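Local coordinates for protein ornithine aminotransferase (Plasmodium falciparum, PDB 3LG0) that catalyses the pyridoxal-phosphate-dependent transfer of the delta-amino group of ornithine to 2-oxoglutarate, giving L-glutamate and its 5-semialdehyde, at residues E342-G347 with A351-N356. Numbering follows the deposited sequence.
Sequences EVRGKG and AIEFKN
Arg-344 presents the end of its guanidinium to Glu-353 in a salt bridge, and both NH1 and NH2 reach the same carboxylate oxygen. NH1 meets OE1 of Glu-353 at 2.6 Å, nearly in line with the C-O bond. NH2 lies 2.9 Å from that OE1, on the anti side but tilted out of the carboxylate plane. OE1 sits in the guanidinium plane, and the carboxylate is turned 74° from it. A bend at chi3 (-68°) folds the arginine across the sheet toward its partner, whereas Glu-353 reaches out with an extended chain. NH1 also forms a salt bridge with OE1 of Glu-342 at 2.9 Å, approaching from above that carboxylate's plane. In this salt-bridge network one long cation links two acids whose OE1 atoms stand 4.7 Å apart, probably easing their mutual repulsion.

Strands 340-346 and 349-354 form an antiparallel beta hairpin at one margin of the seven-stranded mixed sheet, 340-346 being outermost within the chain. Paired backbone hydrogen bonds join Glu-342 to Glu-353 and Arg-344 to Ala-351, whose small methyl shares the arginine's face. On the opposite face, beta-branched Val-343 and Ile-352, the non-hydrogen-bonded pair between them, suit the extended backbone and meet loosely, CG2 to CG1 at 4.4 Å. Beyond the hairpin, NE and NH2 of Arg-344 donate hydrogen bonds to the carbonyl oxygens of Val-208 and Gly-207 respectively, fastening this sheet to a neighbouring loop.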
loop_
_atom_site.group_PDB
_atom_site.type_symbol
_atom_site.label_atom_id
_atom_site.label_comp_id
_atom_site.label_asym_id
_atom_site.label_seq_id
_atom_site.Cartn_x
_atom_site.Cartn_y
_atom_site.Cartn_z
ATOM N N GLU A 342 1.083 -0.186 35.194
ATOM C CA GLU A 342 1.625 -1.509 34.894
ATOM C C GLU A 342 2.681 -1.486 33.787
ATOM O O GLU A 342 2.561 -0.740 32.820
ATOM C CB GLU A 342 0.500 -2.473 34.485
ATOM C CG GLU A 342 0.994 -3.906 34.238
ATOM C CD GLU A 342 -0.124 -4.893 33.865
ATOM O OE1 GLU A 342 -1.188 -4.463 33.353
ATOM O OE2 GLU A 342 0.074 -6.116 34.080
ATOM N N VAL A 343 3.715 -2.305 33.945
ATOM C CA VAL A 343 4.664 -2.572 32.887
ATOM C C VAL A 343 4.250 -3.893 32.227
ATOM O O VAL A 343 4.020 -4.876 32.921
ATOM C CB VAL A 343 6.096 -2.682 33.424
ATOM C CG1 VAL A 343 7.066 -2.980 32.283
ATOM C CG2 VAL A 343 6.501 -1.407 34.152
ATOM N N ARG A 344 4.128 -3.912 30.897
ATOM C CA ARG A 344 3.713 -5.119 30.160
ATOM C C ARG A 344 4.628 -5.401 28.999
ATOM O O ARG A 344 5.289 -4.498 28.488
ATOM C CB ARG A 344 2.313 -4.979 29.578
ATOM C CG ARG A 344 1.200 -5.025 30.588
ATOM C CD ARG A 344 -0.142 -5.146 29.904
ATOM N NE ARG A 344 -0.506 -3.955 29.151
ATOM C CZ ARG A 344 -1.208 -2.941 29.653
ATOM N NH1 ARG A 344 -1.614 -2.961 30.917
ATOM N NH2 ARG A 344 -1.511 -1.901 28.892
ATOM N N GLY A 345 4.644 -6.653 28.553
ATOM C CA GLY A 345 5.462 -6.993 27.407
ATOM C C GLY A 345 5.866 -8.440 27.250
ATOM O O GLY A 345 5.528 -9.296 28.054
ATOM N N LYS A 346 6.600 -8.696 26.174
ATOM C CA LYS A 346 7.155 -9.993 25.879
ATOM C C LYS A 346 8.255 -9.737 24.890
ATOM O O LYS A 346 8.046 -9.018 23.920
ATOM C CB LYS A 346 6.087 -10.914 25.268
ATOM C CG LYS A 346 6.622 -12.262 24.792
ATOM C CD LYS A 346 5.486 -13.283 24.651
ATOM C CE LYS A 346 5.002 -13.724 26.035
ATOM N NZ LYS A 346 3.702 -14.445 26.023
ATOM N N GLY A 347 9.434 -10.299 25.137
ATOM C CA GLY A 347 10.593 -10.009 24.306
ATOM C C GLY A 347 10.823 -8.502 24.292
ATOM O O GLY A 347 10.842 -7.867 25.345
ATOM N N ALA A 351 5.583 -2.085 26.884
ATOM C CA ALA A 351 4.771 -0.896 27.067
ATOM C C ALA A 351 4.687 -0.550 28.551
ATOM O O ALA A 351 4.900 -1.399 29.410
ATOM C CB ALA A 351 3.386 -1.110 26.482
ATOM N N ILE A 352 4.414 0.711 28.850
ATOM C CA ILE A 352 4.091 1.091 30.210
ATOM C C ILE A 352 2.718 1.701 30.147
ATOM O O ILE A 352 2.492 2.619 29.372
ATOM C CB ILE A 352 5.082 2.119 30.798
ATOM C CG1 ILE A 352 6.497 1.549 30.847
ATOM C CG2 ILE A 352 4.650 2.520 32.197
ATOM C CD1 ILE A 352 7.530 2.543 31.360
ATOM N N GLU A 353 1.787 1.182 30.934
ATOM C CA GLU A 353 0.486 1.824 31.054
ATOM C C GLU A 353 0.509 2.771 32.251
ATOM O O GLU A 353 0.999 2.403 33.294
ATOM C CB GLU A 353 -0.625 0.795 31.223
ATOM C CG GLU A 353 -1.954 1.430 31.564
ATOM C CD GLU A 353 -3.120 0.468 31.491
ATOM O OE1 GLU A 353 -2.924 -0.697 31.078
ATOM O OE2 GLU A 353 -4.248 0.888 31.833
ATOM N N PHE A 354 -0.004 3.990 32.077
ATOM C CA PHE A 354 -0.022 5.009 33.128
ATOM C C PHE A 354 -1.437 5.232 33.646
ATOM O O PHE A 354 -2.405 4.966 32.939
ATOM C CB PHE A 354 0.544 6.340 32.597
ATOM C CG PHE A 354 2.008 6.289 32.300
ATOM C CD1 PHE A 354 2.941 6.544 33.299
ATOM C CD2 PHE A 354 2.452 5.945 31.032
ATOM C CE1 PHE A 354 4.291 6.469 33.028
ATOM C CE2 PHE A 354 3.795 5.862 30.754
ATOM C CZ PHE A 354 4.724 6.133 31.751
ATOM N N LYS A 355 -1.548 5.723 34.876
ATOM C CA LYS A 355 -2.836 6.151 35.422
ATOM C C LYS A 355 -3.207 7.489 34.775
ATOM O O LYS A 355 -2.753 8.555 35.219
ATOM C CB LYS A 355 -2.786 6.318 36.962
ATOM C CG LYS A 355 -1.906 5.329 37.726
ATOM C CD LYS A 355 -2.665 4.113 38.186
ATOM C CE LYS A 355 -2.983 4.174 39.665
ATOM N NZ LYS A 355 -1.768 3.956 40.504
ATOM N N ASN A 356 -4.034 7.447 33.733
ATOM C CA ASN A 356 -4.331 8.665 32.974
ATOM C C ASN A 356 -5.098 9.731 33.769
ATOM O O ASN A 356 -5.297 10.846 33.287
ATOM C CB ASN A 356 -5.063 8.337 31.667
ATOM C CG ASN A 356 -6.364 7.611 31.904
ATOM O OD1 ASN A 356 -6.465 6.772 32.799
ATOM N ND2 ASN A 356 -7.373 7.925 31.100
#